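Side-chain contacts in CEL61B (Hypocrea jecorina, PDB 2VTC), which oxidatively cleaves glycosidic bonds in cellulose as a copper-dependent lytic polysaccharide monooxygenase of family AA9: residues T146-A150 with Q151-I155; T215-T218 with Q219-K222. One frame throughout, in Å; residues are numbered along the deposited sequence.

Interaction 1: residues T146-A150 with Q151-I155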
ATOM      1  N   THR A 146      14.766 -14.924 -13.891  1.00 18.58           N
ATOM      2  CA  THR A 146      13.728 -14.831 -14.912  1.00 19.01           C
ATOM      3  C   THR A 146      13.578 -13.405 -15.483  1.00 19.40           C
ATOM      4  O   THR A 146      13.004 -13.235 -16.568  1.00 20.14           O
ATOM      5  CB  THR A 146      12.342 -15.306 -14.417  1.00 19.29           C
ATOM      6  OG1 THR A 146      11.911 -14.445 -13.341  1.00 18.89           O
ATOM      7  CG2 THR A 146      12.369 -16.770 -13.941  1.00 18.53           C
ATOM      8  N   GLN A 147      14.098 -12.412 -14.748  1.00 19.97           N
ATOM      9  CA  GLN A 147      13.902 -10.968 -15.031  1.00 20.71           C
ATOM     10  C   GLN A 147      12.430 -10.510 -14.937  1.00 20.69           C
ATOM     11  O   GLN A 147      12.048  -9.468 -15.504  1.00 21.60           O
ATOM     12  CB  GLN A 147      14.558 -10.545 -16.366  1.00 20.93           C
ATOM     13  CG  GLN A 147      16.076 -10.731 -16.397  1.00 22.12           C
ATOM     14  CD  GLN A 147      16.848  -9.745 -15.534  1.00 21.78           C
ATOM     15  OE1 GLN A 147      16.824  -8.538 -15.776  1.00 22.79           O
ATOM     16  NE2 GLN A 147      17.584 -10.261 -14.545  1.00 21.13           N
ATOM     17  N   VAL A 148      11.632 -11.271 -14.190  1.00 20.11           N
ATOM     18  CA  VAL A 148      10.205 -10.986 -14.002  1.00 19.38           C
ATOM     19  C   VAL A 148       9.957 -10.295 -12.664  1.00 19.40           C
ATOM     20  O   VAL A 148      10.398 -10.767 -11.615  1.00 19.74           O
ATOM     21  CB  VAL A 148       9.327 -12.260 -14.095  1.00 19.65           C
ATOM     22  CG1 VAL A 148       7.864 -11.936 -13.862  1.00 20.76           C
ATOM     23  CG2 VAL A 148       9.444 -12.862 -15.485  1.00 19.98           C
ATOM     24  N   TRP A 149       9.245  -9.171 -12.739  1.00 19.10           N
ATOM     25  CA  TRP A 149       8.923  -8.355 -11.544  1.00 19.43           C
ATOM     26  C   TRP A 149       7.703  -8.839 -10.766  1.00 19.38           C
ATOM     27  O   TRP A 149       6.782  -9.469 -11.307  1.00 19.37           O
ATOM     28  CB  TRP A 149       8.667  -6.913 -11.977  1.00 18.88           C
ATOM     29  CG  TRP A 149       9.869  -6.176 -12.383  1.00 18.93           C
ATOM     30  CD1 TRP A 149      10.348  -6.008 -13.670  1.00 18.07           C
ATOM     31  CD2 TRP A 149      10.771  -5.474 -11.527  1.00 17.95           C
ATOM     32  NE1 TRP A 149      11.496  -5.248 -13.646  1.00 17.74           N
ATOM     33  CE2 TRP A 149      11.781  -4.906 -12.346  1.00 18.70           C
ATOM     34  CE3 TRP A 149      10.838  -5.285 -10.134  1.00 18.42           C
ATOM     35  CZ2 TRP A 149      12.850  -4.167 -11.820  1.00 16.44           C
ATOM     36  CZ3 TRP A 149      11.894  -4.528  -9.614  1.00 17.84           C
ATOM     37  CH2 TRP A 149      12.868  -3.959 -10.449  1.00 19.48           C
ATOM     38  N   ALA A 150       7.684  -8.495  -9.476  1.00 19.93           N
ATOM     39  CA  ALA A 150       6.514  -8.746  -8.631  1.00 19.77           C
ATOM     40  C   ALA A 150       5.205  -8.275  -9.277  1.00 19.25           C
ATOM     41  O   ALA A 150       4.187  -8.953  -9.163  1.00 19.70           O
ATOM     42  CB  ALA A 150       6.706  -8.085  -7.250  1.00 20.35           C
ATOM     43  N   GLN A 151       5.228  -7.128  -9.958  1.00 19.91           N
ATOM     44  CA  GLN A 151       3.983  -6.616 -10.574  1.00 20.04           C
ATOM     45  C   GLN A 151       3.451  -7.492 -11.722  1.00 21.03           C
ATOM     46  O   GLN A 151       2.241  -7.600 -11.920  1.00 20.38           O
ATOM     47  CB  GLN A 151       4.124  -5.151 -10.960  1.00 20.30           C
ATOM     48  CG  GLN A 151       3.911  -4.212  -9.733  1.00 19.24           C
ATOM     49  CD  GLN A 151       4.125  -2.764 -10.051  1.00 16.99           C
ATOM     50  OE1 GLN A 151       3.440  -2.195 -10.896  1.00 19.42           O
ATOM     51  NE2 GLN A 151       5.085  -2.136  -9.367  1.00 16.98           N
ATOM     52  N   GLN A 152       4.360  -8.147 -12.450  1.00 22.46           N
ATOM     53  CA  GLN A 152       3.935  -9.167 -13.423  1.00 23.56           C
ATOM     54  C   GLN A 152       3.281 -10.360 -12.713  1.00 23.23           C
ATOM     55  O   GLN A 152       2.246 -10.876 -13.162  1.00 23.80           O
ATOM     56  CB  GLN A 152       5.112  -9.586 -14.328  1.00 23.57           C
ATOM     57  CG  GLN A 152       4.767 -10.644 -15.395  1.00 26.64           C
ATOM     58  CD  GLN A 152       3.647 -10.228 -16.332  1.00 27.16           C
ATOM     59  OE1 GLN A 152       2.584 -10.843 -16.344  1.00 32.27           O
ATOM     60  NE2 GLN A 152       3.880  -9.199 -17.125  1.00 30.27           N
ATOM     61  N   ASP A 153       3.848 -10.773 -11.578  1.00 23.56           N
ATOM     62  CA  ASP A 153       3.238 -11.817 -10.761  1.00 24.61           C
ATOM     63  C   ASP A 153       1.839 -11.426 -10.288  1.00 24.90           C
ATOM     64  O   ASP A 153       0.936 -12.259 -10.293  1.00 26.12           O
ATOM     65  CB  ASP A 153       4.145 -12.234  -9.599  1.00 24.37           C
ATOM     66  CG  ASP A 153       5.425 -12.909 -10.081  1.00 26.25           C
ATOM     67  OD1 ASP A 153       5.410 -13.457 -11.206  1.00 28.27           O
ATOM     68  OD2 ASP A 153       6.430 -12.881  -9.348  1.00 27.51           O
ATOM     69  N   LEU A 154       1.646 -10.147  -9.944  1.00 25.19           N
ATOM     70  CA  LEU A 154       0.322  -9.667  -9.537  1.00 25.32           C
ATOM     71  C   LEU A 154      -0.704  -9.862 -10.662  1.00 25.41           C
ATOM     72  O   LEU A 154      -1.804 -10.384 -10.434  1.00 24.46           O
ATOM     73  CB  LEU A 154       0.410  -8.181  -9.139  1.00 25.38           C
ATOM     74  CG  LEU A 154      -0.880  -7.427  -8.813  1.00 25.36           C
ATOM     75  CD1 LEU A 154      -1.451  -7.900  -7.499  1.00 27.32           C
ATOM     76  CD2 LEU A 154      -0.571  -5.930  -8.753  1.00 26.19           C
ATOM     77  N   ILE A 155      -0.321  -9.461 -11.875  1.00 25.88           N
ATOM     78  CA  ILE A 155      -1.180  -9.598 -13.056  1.00 27.52           C
ATOM     79  C   ILE A 155      -1.542 -11.074 -13.261  1.00 28.45           C
ATOM     80  O   ILE A 155      -2.721 -11.410 -13.457  1.00 29.19           O
ATOM     81  CB  ILE A 155      -0.504  -9.028 -14.321  1.00 27.17           C
ATOM     82  CG1 ILE A 155      -0.300  -7.513 -14.185  1.00 27.39           C
ATOM     83  CG2 ILE A 155      -1.331  -9.358 -15.592  1.00 26.99           C
ATOM     84  CD1 ILE A 155       0.713  -6.903 -15.151  1.00 27.67           C
TER
HETATM   85  O   HOH W   1       9.010 -12.741  -9.876  1.00 26.06           O
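Val-148 and Gln-152 meet where a short, weakly bonded strand turns into the first turn of helix 150-156, with Trp-149 at the N-cap position. CG1 of Val-148 lies 3.6 Å from CB of Gln-152 and also touches its CG. This methyl is anti to the backbone N of Val-148 (chi1 179°), which carries it over the start of the helix. The same methyl packs beside OD1 of Asp-153. The main chain starts the helix here. The carbonyl O of Trp-149 accepts from the N of Asp-153 at 3.2 Å, in the carbonyl plane and nearly straight (162°). The N of Gln-152 adds a weak bond to the same oxygen. One residue on, the N of Leu-154 donates to the O of Ala-150 at 2.9 Å.

Further out, the Trp-149 ring leads away from the helix and packs edge-to-face with Tyr-239. Gln-151 runs inward instead: its OE1 accepts from NE1 of Trp-106 and its NE2 donates to the O of Pro-112. Both ends of this buried amide are thus satisfied, and its side chain packs on the copper ligand His-108. On the strand side, OG1 of Thr-146 accepts from the N of Val-148 in an ST turn. A water links strand and helix, donating to the O of Val-148 at 3.0 Å and to OD2 of Asp-153 at 2.6 Å.

Interaction 2: residues T215-T218 with Q219-K222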
ATOM      1  N   THR A 215       9.082   4.762  10.319  1.00 17.68           N
ATOM      2  CA  THR A 215       9.489   5.870   9.446  1.00 17.71           C
ATOM      3  C   THR A 215       8.256   6.672   8.966  1.00 16.75           C
ATOM      4  O   THR A 215       7.301   6.082   8.466  1.00 17.11           O
ATOM      5  CB  THR A 215      10.211   5.255   8.169  1.00 17.32           C
ATOM      6  OG1 THR A 215      11.258   4.375   8.594  1.00 19.38           O
ATOM      7  CG2 THR A 215      10.780   6.348   7.273  1.00 19.07           C
ATOM      8  N   PRO A 216       8.272   8.019   9.112  1.00 17.39           N
ATOM      9  CA  PRO A 216       7.188   8.833   8.532  1.00 17.39           C
ATOM     10  C   PRO A 216       7.077   8.564   7.022  1.00 17.19           C
ATOM     11  O   PRO A 216       8.114   8.353   6.382  1.00 16.66           O
ATOM     12  CB  PRO A 216       7.665  10.270   8.780  1.00 17.49           C
ATOM     13  CG  PRO A 216       8.555  10.161  10.015  1.00 17.91           C
ATOM     14  CD  PRO A 216       9.291   8.851   9.784  1.00 16.96           C
ATOM     15  N   ALA A 217       5.864   8.551   6.466  1.00 16.91           N
ATOM     16  CA  ALA A 217       5.734   8.206   5.020  1.00 17.19           C
ATOM     17  C   ALA A 217       6.531   9.162   4.146  1.00 17.82           C
ATOM     18  O   ALA A 217       7.018   8.768   3.071  1.00 18.13           O
ATOM     19  CB  ALA A 217       4.277   8.127   4.573  1.00 17.27           C
ATOM     20  N   THR A 218       6.674  10.407   4.614  1.00 17.68           N
ATOM     21  CA  THR A 218       7.366  11.475   3.881  1.00 18.66           C
ATOM     22  C   THR A 218       8.897  11.310   3.894  1.00 18.25           C
ATOM     23  O   THR A 218       9.619  12.094   3.270  1.00 19.18           O
ATOM     24  CB  THR A 218       6.960  12.857   4.432  1.00 19.65           C
ATOM     25  OG1 THR A 218       7.209  12.889   5.843  1.00 21.65           O
ATOM     26  CG2 THR A 218       5.490  13.104   4.170  1.00 18.35           C
ATOM     27  N   GLN A 219       9.377  10.279   4.586  1.00 18.59           N
ATOM     28  CA  GLN A 219      10.796   9.936   4.642  1.00 19.33           C
ATOM     29  C   GLN A 219      11.095   8.555   4.021  1.00 18.62           C
ATOM     30  O   GLN A 219      12.230   8.090   4.075  1.00 19.08           O
ATOM     31  CB  GLN A 219      11.309  10.007   6.091  1.00 19.76           C
ATOM     32  CG  GLN A 219      11.406  11.427   6.651  1.00 22.05           C
ATOM     33  CD  GLN A 219      11.766  11.466   8.150  1.00 23.33           C
ATOM     34  OE1 GLN A 219      12.384  10.540   8.693  1.00 31.61           O
ATOM     35  NE2 GLN A 219      11.373  12.542   8.816  1.00 30.38           N
ATOM     36  N   LEU A 220      10.087   7.923   3.420  1.00 16.68           N
ATOM     37  CA  LEU A 220      10.285   6.573   2.853  1.00 16.66           C
ATOM     38  C   LEU A 220      11.217   6.575   1.654  1.00 17.54           C
ATOM     39  O   LEU A 220      12.103   5.710   1.558  1.00 17.58           O
ATOM     40  CB  LEU A 220       8.970   5.906   2.463  1.00 17.01           C
ATOM     41  CG  LEU A 220       8.003   5.592   3.601  1.00 15.18           C
ATOM     42  CD1 LEU A 220       6.681   5.182   3.012  1.00 16.33           C
ATOM     43  CD2 LEU A 220       8.519   4.492   4.560  1.00 16.18           C
ATOM     44  N   TYR A 221      11.021   7.553   0.763  1.00 17.70           N
ATOM     45  CA  TYR A 221      11.677   7.563  -0.557  1.00 17.45           C
ATOM     46  C   TYR A 221      12.172   8.951  -0.972  1.00 18.83           C
ATOM     47  O   TYR A 221      11.545   9.966  -0.638  1.00 18.66           O
ATOM     48  CB  TYR A 221      10.689   7.148  -1.646  1.00 16.93           C
ATOM     49  CG  TYR A 221       9.857   5.938  -1.348  1.00 16.06           C
ATOM     50  CD1 TYR A 221      10.465   4.704  -1.138  1.00 15.43           C
ATOM     51  CD2 TYR A 221       8.449   6.021  -1.301  1.00 14.57           C
ATOM     52  CE1 TYR A 221       9.702   3.578  -0.860  1.00 16.38           C
ATOM     53  CE2 TYR A 221       7.669   4.897  -1.041  1.00 13.18           C
ATOM     54  CZ  TYR A 221       8.319   3.670  -0.819  1.00 14.32           C
ATOM     55  OH  TYR A 221       7.585   2.538  -0.568  1.00 14.62           O
ATOM     56  N   LYS A 222      13.283   8.963  -1.719  1.00 19.77           N
ATOM     57  CA  LYS A 222      13.816  10.178  -2.358  1.00 20.61           C
ATOM     58  C   LYS A 222      13.834   9.969  -3.886  1.00 21.10           C
ATOM     59  O   LYS A 222      13.970   8.830  -4.356  1.00 21.08           O
ATOM     60  CB  LYS A 222      15.220  10.513  -1.835  1.00 22.03           C
ATOM     61  CG  LYS A 222      15.256  10.853  -0.349  1.00 25.14           C
ATOM     62  CD  LYS A 222      16.559  11.513   0.053  1.00 31.94           C
ATOM     63  CE  LYS A 222      16.679  11.611   1.578  1.00 34.95           C
ATOM     64  NZ  LYS A 222      17.902  12.347   2.030  1.00 38.87           N
TER
HETATM   65  O   HOH W   2       8.571   9.277   0.866  1.00 16.38           O
HETATM   66  O   HOH W   3      11.385  11.963   1.245  1.00 22.01           O
HETATM   67  O   HOH W   4       9.339  14.115   6.988  1.00 48.63           O
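Gln-219 lays its amide end against the ring of Pro-216 in a short 3-10 turn that follows strand 215-216. The two side chains cross at a slant. CD of Pro-216 is 3.7 Å from OE1 of Gln-219, and CG of Pro-216 is 3.9 Å from NE2 of Gln-219. CG of Gln-219 lies beside its own backbone N (chi1 -71°), which turns the chain back, and the extended chain beyond CG carries the amide out along the proline. CG2 of Thr-215 touches CB of Gln-219 nearer the backbone, and it also meets CD2 of Leu-220 at 4.0 Å. The other leucine methyl, CD1, packs on CB of Ala-217. Leu-220 therefore touches both the strand, at Thr-215, and the start of the turn, at Ala-217. CB of Leu-220 sits over the centre of the Tyr-221 ring, 3.7 Å above its plane. Ala-217 and Thr-218 pack on helix 75-78, and Leu-220 and Tyr-221 on strand 113-119, away from the metal site.

Two i to i+3 backbone bonds hold the turn: Gln-219 N to Pro-216 O, and Leu-220 N to Ala-217 O. Both donors stand above the carbonyl planes. A water hydrogen-bonds to OG1 of Thr-218 at 2.7 Å and accepts from NE2 of Gln-219 at 3.2 Å.

From the N terminus, the chain reaches interaction 1 first. There strand 148-149, paired antiparallel with strand 133-143, passes straight into helix 150-156. The chain then runs through strands 160-164, 172-182 and 193-204 before interaction 2, where strand 215-216 ends in a 3-10 turn. Each contact closes a local turn. They come in series, neither nesting nor crossing. The centres of interactions 1 and 2 are about 25 Å apart, and the two do not touch. Strand 133-143 relates them, since both short strands pair with it in the mixed sheet. Interaction 1 joins this sheet to the loop around His-108. Interaction 2 joins it to helix 75-78 and the loop at Pro-244, away from the metal site.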